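Local coordinates for protein 2-oxoadipate dioxygenase/decarboxylase, chloroplastic/amyloplastic (Oryza sativa, PDB 6W1K) that catalyses the iron(II)-dependent decarboxylation and hydroxylation of 2-oxoadipate to D-2-hydroxyglutarate in plastids, a step of lysine breakdown, at residues A[51-62]-A[193-204]. Sequence-based numbering, arbitrary orientation.
With NI (nickel (II) ion), chain E; OOG (2-oxoadipic acid), chain F.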
ATOM      1  N   ASP A  51       9.111  16.687  12.778  1.00 50.89           N
ATOM      2  CA  ASP A  51      10.231  16.674  11.856  1.00 52.68           C
ATOM      3  C   ASP A  51      10.249  17.850  10.896  1.00 54.85           C
ATOM      4  O   ASP A  51      11.311  18.164  10.348  1.00 54.66           O
ATOM      5  CB  ASP A  51      10.204  15.383  11.030  1.00 53.97           C
ATOM      6  CG  ASP A  51      11.470  15.175  10.232  1.00 55.87           C
ATOM      7  OD1 ASP A  51      11.519  15.606   9.062  1.00 55.68           O
ATOM      8  OD2 ASP A  51      12.409  14.569  10.784  1.00 55.65           O
ATOM      9  N   GLY A  52       9.113  18.485  10.658  1.00 52.25           N
ATOM     10  CA  GLY A  52       9.021  19.501   9.627  1.00 48.50           C
ATOM     11  C   GLY A  52       8.357  18.956   8.380  1.00 46.73           C
ATOM     12  O   GLY A  52       7.896  17.816   8.332  1.00 43.33           O
ATOM     13  N   ASP A  53       8.321  19.791   7.341  1.00 45.87           N
ATOM     14  CA  ASP A  53       7.597  19.465   6.102  1.00 46.72           C
ATOM     15  C   ASP A  53       8.472  18.592   5.207  1.00 42.74           C
ATOM     16  O   ASP A  53       9.015  19.017   4.182  1.00 42.22           O
ATOM     17  CB  ASP A  53       7.182  20.748   5.389  1.00 50.10           C
ATOM     18  CG  ASP A  53       6.260  20.491   4.215  1.00 50.55           C
ATOM     19  OD1 ASP A  53       5.770  19.346   4.103  1.00 49.70           O
ATOM     20  OD2 ASP A  53       6.032  21.431   3.413  1.00 51.55           O
ATOM     21  N   HIS A  54       8.587  17.332   5.582  1.00 40.57           N
ATOM     22  CA  HIS A  54       9.523  16.480   4.863  1.00 39.05           C
ATOM     23  C   HIS A  54       8.970  15.093   4.601  1.00 36.49           C
ATOM     24  O   HIS A  54       9.748  14.177   4.323  1.00 36.01           O
ATOM     25  CB  HIS A  54      10.826  16.335   5.642  1.00 41.81           C
ATOM     26  CG  HIS A  54      11.438  17.642   6.014  1.00 47.65           C
ATOM     27  ND1 HIS A  54      11.490  18.098   7.310  1.00 54.42           N
ATOM     28  CD2 HIS A  54      11.991  18.606   5.246  1.00 46.77           C
ATOM     29  CE1 HIS A  54      12.075  19.283   7.329  1.00 51.43           C
ATOM     30  NE2 HIS A  54      12.403  19.606   6.093  1.00 48.66           N
ATOM     31  N   ILE A  55       7.665  14.903   4.714  1.00 34.89           N
ATOM     32  CA  ILE A  55       7.058  13.595   4.554  1.00 36.07           C
ATOM     33  C   ILE A  55       6.976  13.242   3.069  1.00 33.53           C
ATOM     34  O   ILE A  55       6.357  13.953   2.271  1.00 33.44           O
ATOM     35  CB  ILE A  55       5.672  13.562   5.209  1.00 38.49           C
ATOM     36  CG1 ILE A  55       5.798  13.784   6.723  1.00 41.30           C
ATOM     37  CG2 ILE A  55       4.983  12.279   4.932  1.00 37.31           C
ATOM     38  CD1 ILE A  55       4.455  13.951   7.392  1.00 42.46           C
ATOM     39  N   CYS A  56       7.604  12.139   2.702  1.00 33.44           N
ATOM     40  CA  CYS A  56       7.557  11.596   1.357  1.00 34.27           C
ATOM     41  C   CYS A  56       6.958  10.203   1.431  1.00 30.86           C
ATOM     42  O   CYS A  56       7.211   9.456   2.377  1.00 31.26           O
ATOM     43  CB  CYS A  56       8.947  11.527   0.747  1.00 38.90           C
ATOM     44  SG  CYS A  56       9.696  13.158   0.613  1.00 43.38           S
ATOM     45  N   TYR A  57       6.204   9.852   0.415  1.00 28.71           N
ATOM     46  CA  TYR A  57       5.502   8.589   0.387  1.00 28.86           C
ATOM     47  C   TYR A  57       6.336   7.579  -0.373  1.00 28.83           C
ATOM     48  O   TYR A  57       6.609   7.763  -1.557  1.00 31.01           O
ATOM     49  CB  TYR A  57       4.146   8.762  -0.266  1.00 28.47           C
ATOM     50  CG  TYR A  57       3.161   9.521   0.586  1.00 31.17           C
ATOM     51  CD1 TYR A  57       3.221   9.474   1.976  1.00 34.41           C
ATOM     52  CD2 TYR A  57       2.139  10.252   0.002  1.00 32.02           C
ATOM     53  CE1 TYR A  57       2.279  10.143   2.760  1.00 38.32           C
ATOM     54  CE2 TYR A  57       1.189  10.931   0.788  1.00 36.09           C
ATOM     55  CZ  TYR A  57       1.271  10.867   2.159  1.00 41.04           C
ATOM     56  OH  TYR A  57       0.348  11.515   2.946  1.00 41.74           O
ATOM     57  N   ASP A  58       6.737   6.517   0.313  1.00 27.84           N
ATOM     58  CA  ASP A  58       7.568   5.489  -0.317  1.00 27.15           C
ATOM     59  C   ASP A  58       6.769   4.706  -1.346  1.00 26.16           C
ATOM     60  O   ASP A  58       7.233   4.467  -2.472  1.00 25.19           O
ATOM     61  CB  ASP A  58       8.098   4.558   0.762  1.00 29.11           C
ATOM     62  CG  ASP A  58       8.987   3.460   0.203  1.00 30.10           C
ATOM     63  OD1 ASP A  58       8.474   2.408  -0.269  1.00 29.95           O
ATOM     64  OD2 ASP A  58      10.201   3.675   0.215  1.00 31.56           O
ATOM     65  N   HIS A  59       5.565   4.285  -0.965  1.00 24.69           N
ATOM     66  CA  HIS A  59       4.653   3.600  -1.874  1.00 25.45           C
ATOM     67  C   HIS A  59       3.215   3.654  -1.359  1.00 26.12           C
ATOM     68  O   HIS A  59       2.948   3.937  -0.189  1.00 25.38           O
ATOM     69  CB  HIS A  59       5.089   2.141  -2.096  1.00 26.15           C
ATOM     70  CG  HIS A  59       5.073   1.287  -0.861  1.00 27.93           C
ATOM     71  ND1 HIS A  59       6.130   1.230   0.016  1.00 29.26           N
ATOM     72  CD2 HIS A  59       4.150   0.397  -0.387  1.00 28.04           C
ATOM     73  CE1 HIS A  59       5.859   0.373   0.989  1.00 29.67           C
ATOM     74  NE2 HIS A  59       4.671  -0.150   0.763  1.00 28.79           N
ATOM     75  N   PHE A  60       2.288   3.419  -2.288  1.00 25.03           N
ATOM     76  CA  PHE A  60       0.871   3.192  -2.066  1.00 25.27           C
ATOM     77  C   PHE A  60       0.629   1.709  -2.303  1.00 24.35           C
ATOM     78  O   PHE A  60       1.285   1.121  -3.160  1.00 24.32           O
ATOM     79  CB  PHE A  60       0.021   3.973  -3.066  1.00 24.14           C
ATOM     80  CG  PHE A  60      -0.211   5.417  -2.734  1.00 25.38           C
ATOM     81  CD1 PHE A  60       0.501   6.055  -1.727  1.00 25.91           C
ATOM     82  CD2 PHE A  60      -1.154   6.147  -3.458  1.00 28.35           C
ATOM     83  CE1 PHE A  60       0.282   7.358  -1.428  1.00 27.90           C
ATOM     84  CE2 PHE A  60      -1.405   7.468  -3.148  1.00 29.91           C
ATOM     85  CZ  PHE A  60      -0.660   8.082  -2.129  1.00 29.93           C
ATOM     86  N   ALA A  61      -0.336   1.102  -1.592  1.00 24.30           N
ATOM     87  CA  ALA A  61      -0.653  -0.313  -1.812  1.00 23.29           C
ATOM     88  C   ALA A  61      -2.167  -0.501  -1.949  1.00 22.41           C
ATOM     89  O   ALA A  61      -2.947   0.250  -1.365  1.00 23.20           O
ATOM     90  CB  ALA A  61      -0.097  -1.188  -0.690  1.00 24.74           C
ATOM     91  N   PHE A  62      -2.563  -1.441  -2.807  1.00 21.68           N
ATOM     92  CA  PHE A  62      -3.965  -1.731  -3.115  1.00 21.28           C
ATOM     93  C   PHE A  62      -4.157  -3.244  -3.134  1.00 22.64           C
ATOM     94  O   PHE A  62      -3.225  -3.992  -3.441  1.00 23.17           O
ATOM     95  CB  PHE A  62      -4.423  -1.151  -4.481  1.00 21.48           C
ATOM     96  CG  PHE A  62      -4.244   0.339  -4.612  1.00 21.79           C
ATOM     97  CD1 PHE A  62      -3.039   0.876  -5.050  1.00 22.82           C
ATOM     98  CD2 PHE A  62      -5.273   1.197  -4.300  1.00 22.32           C
ATOM     99  CE1 PHE A  62      -2.896   2.240  -5.157  1.00 23.12           C
ATOM    100  CE2 PHE A  62      -5.150   2.569  -4.408  1.00 23.23           C
ATOM    101  CZ  PHE A  62      -3.959   3.090  -4.854  1.00 23.42           C
ATOM    102  N   LEU A 193      -7.312   2.785  -0.966  1.00 23.25           N
ATOM    103  CA  LEU A 193      -5.900   2.701  -0.619  1.00 24.30           C
ATOM    104  C   LEU A 193      -5.735   1.896   0.666  1.00 24.71           C
ATOM    105  O   LEU A 193      -6.339   2.222   1.701  1.00 24.19           O
ATOM    106  CB  LEU A 193      -5.368   4.110  -0.447  1.00 24.75           C
ATOM    107  CG  LEU A 193      -3.911   4.236  -0.099  1.00 25.41           C
ATOM    108  CD1 LEU A 193      -2.988   3.793  -1.244  1.00 24.09           C
ATOM    109  CD2 LEU A 193      -3.703   5.700   0.251  1.00 26.95           C
ATOM    110  N   ASN A 194      -4.936   0.829   0.597  1.00 24.25           N
ATOM    111  CA  ASN A 194      -4.761  -0.058   1.752  1.00 25.71           C
ATOM    112  C   ASN A 194      -3.738   0.504   2.737  1.00 25.12           C
ATOM    113  O   ASN A 194      -3.885   0.344   3.961  1.00 26.01           O
ATOM    114  CB  ASN A 194      -4.348  -1.442   1.257  1.00 27.67           C
ATOM    115  CG  ASN A 194      -3.908  -2.341   2.375  1.00 30.67           C
ATOM    116  OD1 ASN A 194      -2.726  -2.434   2.671  1.00 30.36           O
ATOM    117  ND2 ASN A 194      -4.863  -2.993   3.020  1.00 29.44           N
ATOM    118  N   HIS A 195      -2.701   1.173   2.219  1.00 25.14           N
ATOM    119  CA  HIS A 195      -1.860   1.996   3.071  1.00 26.59           C
ATOM    120  C   HIS A 195      -0.990   2.904   2.216  1.00 26.10           C
ATOM    121  O   HIS A 195      -0.764   2.665   1.019  1.00 25.18           O
ATOM    122  CB  HIS A 195      -1.000   1.154   4.017  1.00 27.78           C
ATOM    123  CG  HIS A 195       0.038   0.309   3.344  1.00 29.53           C
ATOM    124  ND1 HIS A 195      -0.217  -0.971   2.887  1.00 30.39           N
ATOM    125  CD2 HIS A 195       1.349   0.537   3.097  1.00 29.70           C
ATOM    126  CE1 HIS A 195       0.885  -1.479   2.373  1.00 30.95           C
ATOM    127  NE2 HIS A 195       1.845  -0.575   2.465  1.00 30.16           N
ATOM    128  N   THR A 196      -0.545   3.974   2.841  1.00 26.30           N
ATOM    129  CA  THR A 196       0.599   4.723   2.358  1.00 27.47           C
ATOM    130  C   THR A 196       1.759   4.387   3.279  1.00 26.89           C
ATOM    131  O   THR A 196       1.579   3.775   4.339  1.00 26.64           O
ATOM    132  CB  THR A 196       0.314   6.231   2.324  1.00 29.97           C
ATOM    133  OG1 THR A 196       1.343   6.885   1.552  1.00 32.12           O
ATOM    134  CG2 THR A 196       0.294   6.811   3.720  1.00 30.16           C
ATOM    135  N   THR A 197       2.951   4.824   2.885  1.00 27.68           N
ATOM    136  CA  THR A 197       4.207   4.488   3.556  1.00 28.74           C
ATOM    137  C   THR A 197       5.058   5.731   3.668  1.00 28.10           C
ATOM    138  O   THR A 197       5.299   6.394   2.660  1.00 28.89           O
ATOM    139  CB  THR A 197       4.972   3.444   2.741  1.00 31.11           C
ATOM    140  OG1 THR A 197       4.094   2.355   2.453  1.00 33.66           O
ATOM    141  CG2 THR A 197       6.181   2.925   3.466  1.00 30.94           C
ATOM    142  N   ILE A 198       5.524   6.037   4.868  1.00 28.63           N
ATOM    143  CA  ILE A 198       6.415   7.159   5.073  1.00 30.10           C
ATOM    144  C   ILE A 198       7.839   6.683   4.834  1.00 30.72           C
ATOM    145  O   ILE A 198       8.280   5.678   5.405  1.00 30.37           O
ATOM    146  CB  ILE A 198       6.260   7.738   6.482  1.00 33.78           C
ATOM    147  CG1 ILE A 198       4.861   8.312   6.688  1.00 35.66           C
ATOM    148  CG2 ILE A 198       7.320   8.791   6.737  1.00 34.80           C
ATOM    149  CD1 ILE A 198       4.656   8.766   8.135  1.00 37.16           C
ATOM    150  N   SER A 199       8.557   7.407   3.985  1.00 31.49           N
ATOM    151  CA  SER A 199       9.960   7.146   3.730  1.00 34.58           C
ATOM    152  C   SER A 199      10.782   7.764   4.855  1.00 34.73           C
ATOM    153  O   SER A 199      11.097   8.956   4.821  1.00 35.31           O
ATOM    154  CB  SER A 199      10.349   7.740   2.375  1.00 37.50           C
ATOM    155  OG  SER A 199      11.721   7.548   2.177  1.00 41.40           O
ATOM    156  N   THR A 200      11.166   6.960   5.856  1.00 35.73           N
ATOM    157  CA  THR A 200      11.810   7.564   7.026  1.00 37.62           C
ATOM    158  C   THR A 200      13.152   8.198   6.684  1.00 38.50           C
ATOM    159  O   THR A 200      13.510   9.228   7.263  1.00 37.81           O
ATOM    160  CB  THR A 200      11.989   6.557   8.171  1.00 38.35           C
ATOM    161  OG1 THR A 200      13.034   5.612   7.894  1.00 39.26           O
ATOM    162  CG2 THR A 200      10.675   5.848   8.438  1.00 39.30           C
ATOM    163  N   HIS A 201      13.932   7.590   5.778  1.00 39.76           N
ATOM    164  CA  HIS A 201      15.257   8.130   5.459  1.00 41.88           C
ATOM    165  C   HIS A 201      15.192   9.495   4.785  1.00 43.12           C
ATOM    166  O   HIS A 201      16.221  10.169   4.698  1.00 42.78           O
ATOM    167  CB  HIS A 201      16.043   7.152   4.566  1.00 43.48           C
ATOM    168  CG  HIS A 201      15.318   6.765   3.310  1.00 45.60           C
ATOM    169  ND1 HIS A 201      14.423   5.713   3.261  1.00 46.01           N
ATOM    170  CD2 HIS A 201      15.351   7.290   2.062  1.00 45.58           C
ATOM    171  CE1 HIS A 201      13.928   5.618   2.040  1.00 46.96           C
ATOM    172  NE2 HIS A 201      14.483   6.556   1.290  1.00 47.23           N
ATOM    173  N   ARG A 202      14.033   9.915   4.292  1.00 44.64           N
ATOM    174  CA  ARG A 202      13.877  11.270   3.777  1.00 48.83           C
ATOM    175  C   ARG A 202      13.499  12.278   4.859  1.00 52.33           C
ATOM    176  O   ARG A 202      13.459  13.477   4.575  1.00 50.91           O
ATOM    177  CB  ARG A 202      12.845  11.268   2.647  1.00 51.00           C
ATOM    178  CG  ARG A 202      13.331  10.434   1.455  1.00 52.54           C
ATOM    179  CD  ARG A 202      12.437  10.553   0.242  1.00 57.57           C
ATOM    180  NE  ARG A 202      13.032  11.472  -0.713  1.00 61.51           N
ATOM    181  CZ  ARG A 202      13.065  11.262  -2.020  1.00 66.45           C
ATOM    182  NH1 ARG A 202      12.516  10.163  -2.528  1.00 66.94           N
ATOM    183  NH2 ARG A 202      13.628  12.159  -2.813  1.00 64.71           N
ATOM    184  N   LEU A 203      13.243  11.834   6.091  1.00 48.88           N
ATOM    185  CA  LEU A 203      13.066  12.767   7.193  1.00 46.34           C
ATOM    186  C   LEU A 203      14.416  13.354   7.592  1.00 48.36           C
ATOM    187  O   LEU A 203      15.473  12.812   7.266  1.00 49.01           O
ATOM    188  CB  LEU A 203      12.432  12.079   8.402  1.00 41.58           C
ATOM    189  CG  LEU A 203      11.068  11.455   8.125  1.00 40.78           C
ATOM    190  CD1 LEU A 203      10.635  10.608   9.318  1.00 38.43           C
ATOM    191  CD2 LEU A 203      10.018  12.515   7.772  1.00 40.31           C
ATOM    192  N   ILE A 204      14.378  14.446   8.349  1.00 51.25           N
ATOM    193  CA  ILE A 204      15.599  15.157   8.730  1.00 57.01           C
ATOM    194  C   ILE A 204      15.973  14.913  10.190  1.00 52.95           C
ATOM    195  O   ILE A 204      17.153  14.822  10.521  1.00 51.07           O
ATOM    196  CB  ILE A 204      15.444  16.668   8.452  1.00 65.35           C
ATOM    197  CG1 ILE A 204      14.329  17.254   9.324  1.00 76.42           C
ATOM    198  CG2 ILE A 204      15.134  16.893   6.982  1.00 64.66           C
ATOM    199  CD1 ILE A 204      14.799  17.932  10.611  1.00 78.36           C
TER
HETATM  200 NI    NI E 401       3.748  -1.522   2.040  0.75 36.37          NI
HETATM  201  C2  OOG F 402       0.404  -4.949   1.028  1.00 78.91           C
HETATM  202  C3  OOG F 402       1.445  -5.507   1.999  1.00 79.22           C
HETATM  203  C4  OOG F 402       2.816  -5.585   1.318  1.00 79.11           C
HETATM  204  C6  OOG F 402       5.017  -4.124   1.498  1.00 77.31           C
HETATM  205  O4  OOG F 402       5.754  -5.116   1.272  1.00 77.02           O
HETATM  206  O3  OOG F 402       5.524  -3.051   1.893  1.00 76.29           O
HETATM  207  C5  OOG F 402       3.509  -4.223   1.294  1.00 78.50           C
HETATM  208  C1  OOG F 402      -1.022  -5.066   1.585  1.00 77.90           C
HETATM  209  O1  OOG F 402      -1.952  -4.982   0.860  1.00 76.90           O
HETATM  210  O2  OOG F 402      -1.260  -5.266   2.946  1.00 77.46           O
HETATM  211  O5  OOG F 402       2.889  -3.236   1.117  1.00 78.85           O
HETATM  212  O   HOH W   1       9.621  11.213   4.351  1.00 34.64           O
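His59 and His195 meet at a metal ion from neighbouring antiparallel strands, a worked example of how a vicinal oxygen chelate-like sheet builds its active site. Nickel is bound by His59 NE2 at 2.1 Å and His195 NE2 at 2.2 Å, with Glu267 from strand 258-271 as third protein ligand; O3 and O5 of 2-oxoadipate chelate the same ion. In both residues CG lies between the backbone N and the carbonyl carbon (chi1 63° and 66°), which swings the imidazoles off their strands until each NE2 reaches the one metal, the ring planes nearly perpendicular. A second shell fixes the His59 ring: ND1 donates in the ring plane to the anti lone pair of Asp58 OD1 at 2.6 Å, while Thr197 OG1 sits 3.0 Å above the ring plane. The other carboxylate oxygen, Asp58 OD2, has a second partner in a salt bridge with Arg271.

Packing is tight here. Ala61 CB presses on His195 CE1, and Leu193 CD1 packs against CB and CG of Phe60 and over a face of the Phe62 ring. Thr196 OG1, over a face of Tyr57 and at the edge of Phe60, is buried without a polar partner. Backbone bonds such as Asp58 N to Thr197 O tie the strands.

The looser side is the end at His54, Arg202 and Ile204, although Asp51 remains buried there. One water bridges His54 O, Cys56 N and Ser199 O. Asp51 OD1 takes Ile204 N on its syn side, nearly straight at 172°, and also His54 ND1; OD2 accepts from Ser205 N. Exposed Ile204 lays CG2 over the His54 ring, a CH-pi contact less certain in detail because Ile204 is poorly ordered.

The strands thus present two imidazole nitrogens to the metal, which in catalysis is iron(II), and Asp58 fixes how the His59 ring is turned toward it.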